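Phenylacetic acid degradation-related protein (Ralstonia eutropha JMP134, PDB 2PIM) probably hydrolyses fatty acyl-CoA thioesters, as a putative thioesterase of the hotdog-fold superfamily. Local coordinates at residues S38-Y43 with R102-L107. Residues are numbered along the deposited sequence; the frame is centred on the assembly and turned at random. Where two conformers were deposited one is given.
Sequences SLESDY and RGRARL
The guanidinium of R102 is approached at its edge by two carboxylates, E40 OE2 lying in its plane and D42 OD1 tilted somewhat out of it. NH1 of R102 reaches E40 OE2 at 2.6 Å in a salt bridge whose hydrogen-bond geometry is weak. D42 is gripped side-on instead, with R102 NE and NH2 both donating to its single atom OD1, at 2.9 and 2.8 Å. The R102 chain bends at chi2 and chi3 (51° and 58°), which folds the group back across the neighbouring strand between the two acids. R104 lies alongside E40 and offers NE to OE1 at 2.8 Å, again a weak bond, with OE1 at the guanidinium edge and the two planes nearly perpendicular (88°); CG of R102 sits over one face of this guanidinium. E40 thus divides its oxygens between two arginines, while OD2 of D42 forms a salt bridge with R30 on strand 28-33, an arrangement that should offset much of the clustered positive charge.

Beneath this network the strands run antiparallel. L39 and A105 exchange two backbone hydrogen bonds, as do S41 and G103, where G103 N meets S41 O at 2.7 Å. On the opposite face of the sheet, L39 packs on V68 and A105 on L72 of helix 58-75. The edge of the Y43 ring comes near G103 N, and its hydroxyl is hydrogen-bonded to D67 on the same helix. The salt-bridge network lies on the sheet face turned away from helix 58-75; a curved antiparallel sheet wrapped round one long helix is the hotdog fold of this thioesterase superfamily.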
loop_
_atom_site.group_PDB
_atom_site.type_symbol
_atom_site.label_atom_id
_atom_site.label_comp_id
_atom_site.label_asym_id
_atom_site.label_seq_id
_atom_site.Cartn_x
_atom_site.Cartn_y
_atom_site.Cartn_z
ATOM N N SER A 38 -13.423 5.315 -16.477
ATOM C CA SER A 38 -12.187 5.937 -16.020
ATOM C C SER A 38 -12.491 6.886 -14.873
ATOM O O SER A 38 -13.632 7.286 -14.662
ATOM C CB SER A 38 -11.513 6.687 -17.166
ATOM O OG SER A 38 -12.251 7.848 -17.567
ATOM N N LEU A 39 -11.459 7.211 -14.114
ATOM C CA LEU A 39 -11.587 8.066 -12.966
ATOM C C LEU A 39 -10.207 8.647 -12.681
ATOM O O LEU A 39 -9.212 8.025 -12.946
ATOM C CB LEU A 39 -12.117 7.285 -11.757
ATOM C CG LEU A 39 -12.342 8.067 -10.448
ATOM C CD1 LEU A 39 -13.615 7.651 -9.730
ATOM C CD2 LEU A 39 -11.168 7.898 -9.537
ATOM N N GLU A 40 -10.180 9.853 -12.134
ATOM C CA GLU A 40 -8.946 10.547 -11.840
ATOM C C GLU A 40 -9.069 11.132 -10.426
ATOM O O GLU A 40 -10.134 11.618 -10.056
ATOM C CB GLU A 40 -8.781 11.634 -12.880
ATOM C CG GLU A 40 -7.387 12.154 -13.102
ATOM C CD GLU A 40 -7.178 12.695 -14.550
ATOM O OE1 GLU A 40 -6.975 11.922 -15.513
ATOM O OE2 GLU A 40 -7.225 13.913 -14.716
ATOM N N SER A 41 -8.018 10.999 -9.625
ATOM C CA SER A 41 -7.976 11.575 -8.297
ATOM C C SER A 41 -6.586 12.164 -8.001
ATOM O O SER A 41 -5.553 11.631 -8.426
ATOM C CB SER A 41 -8.352 10.511 -7.249
ATOM O OG SER A 41 -8.367 11.033 -5.920
ATOM N N ASP A 42 -6.572 13.265 -7.270
ATOM C CA ASP A 42 -5.346 13.779 -6.690
ATOM C C ASP A 42 -5.040 13.061 -5.379
ATOM O O ASP A 42 -5.955 12.588 -4.727
ATOM C CB ASP A 42 -5.498 15.260 -6.378
ATOM C CG ASP A 42 -5.563 16.107 -7.610
ATOM O OD1 ASP A 42 -4.918 15.735 -8.605
ATOM O OD2 ASP A 42 -6.248 17.149 -7.568
ATOM N N TYR A 43 -3.763 13.013 -5.015
ATOM C CA TYR A 43 -3.305 12.511 -3.735
ATOM C C TYR A 43 -2.170 13.441 -3.267
ATOM O O TYR A 43 -1.554 14.147 -4.086
ATOM C CB TYR A 43 -2.857 11.010 -3.831
ATOM C CG TYR A 43 -4.022 10.102 -4.191
ATOM C CD1 TYR A 43 -4.957 9.730 -3.238
ATOM C CD2 TYR A 43 -4.227 9.691 -5.496
ATOM C CE1 TYR A 43 -6.039 8.947 -3.563
ATOM C CE2 TYR A 43 -5.322 8.927 -5.841
ATOM C CZ TYR A 43 -6.238 8.575 -4.882
ATOM O OH TYR A 43 -7.348 7.841 -5.249
ATOM N N ARG A 102 -1.055 12.513 -9.040
ATOM C CA ARG A 102 -2.263 12.339 -9.813
ATOM C C ARG A 102 -2.446 10.845 -10.066
ATOM O O ARG A 102 -1.601 10.222 -10.728
ATOM C CB ARG A 102 -2.069 13.036 -11.155
ATOM C CG ARG A 102 -3.139 12.788 -12.202
ATOM C CD ARG A 102 -4.497 13.025 -11.649
ATOM N NE ARG A 102 -4.625 14.399 -11.145
ATOM C CZ ARG A 102 -5.258 15.398 -11.764
ATOM N NH1 ARG A 102 -5.903 15.231 -12.905
ATOM N NH2 ARG A 102 -5.269 16.574 -11.221
ATOM N N GLY A 103 -3.558 10.305 -9.574
ATOM C CA GLY A 103 -3.926 8.927 -9.802
ATOM C C GLY A 103 -4.956 8.814 -10.891
ATOM O O GLY A 103 -5.953 9.547 -10.887
ATOM N N ARG A 104 -4.736 7.889 -11.814
ATOM C CA ARG A 104 -5.710 7.628 -12.917
ATOM C C ARG A 104 -6.089 6.135 -12.937
ATOM O O ARG A 104 -5.222 5.281 -12.858
ATOM C CB ARG A 104 -5.135 8.078 -14.270
ATOM C CG ARG A 104 -4.920 9.587 -14.338
ATOM C CD ARG A 104 -4.543 10.164 -15.738
ATOM N NE ARG A 104 -4.169 11.604 -15.648
ATOM C CZ ARG A 104 -2.941 12.107 -15.375
ATOM N NH1 ARG A 104 -1.877 11.346 -15.200
ATOM N NH2 ARG A 104 -2.763 13.413 -15.311
ATOM N N ALA A 105 -7.391 5.837 -12.960
ATOM C CA ALA A 105 -7.868 4.474 -13.047
ATOM C C ALA A 105 -8.629 4.258 -14.356
ATOM O O ALA A 105 -9.227 5.197 -14.884
ATOM C CB ALA A 105 -8.735 4.141 -11.853
ATOM N N ARG A 106 -8.528 3.034 -14.890
ATOM C CA ARG A 106 -9.318 2.553 -16.031
ATOM C C ARG A 106 -9.770 1.115 -15.763
ATOM O O ARG A 106 -8.960 0.273 -15.355
ATOM C CB ARG A 106 -8.501 2.553 -17.347
ATOM C CG ARG A 106 -9.280 1.990 -18.558
ATOM C CD ARG A 106 -8.484 1.828 -19.874
ATOM N NE ARG A 106 -7.750 0.556 -20.003
ATOM C CZ ARG A 106 -6.451 0.404 -19.751
ATOM N NH1 ARG A 106 -5.699 1.417 -19.348
ATOM N NH2 ARG A 106 -5.889 -0.768 -19.901
ATOM N N LEU A 107 -11.040 0.836 -16.045
ATOM C CA LEU A 107 -11.566 -0.540 -16.071
ATOM C C LEU A 107 -11.138 -1.309 -17.322
ATOM O O LEU A 107 -11.492 -0.928 -18.416
ATOM C CB LEU A 107 -13.114 -0.533 -16.023
ATOM C CG LEU A 107 -13.658 -0.267 -14.629
ATOM C CD1 LEU A 107 -15.087 0.229 -14.660
ATOM C CD2 LEU A 107 -13.516 -1.505 -13.764
#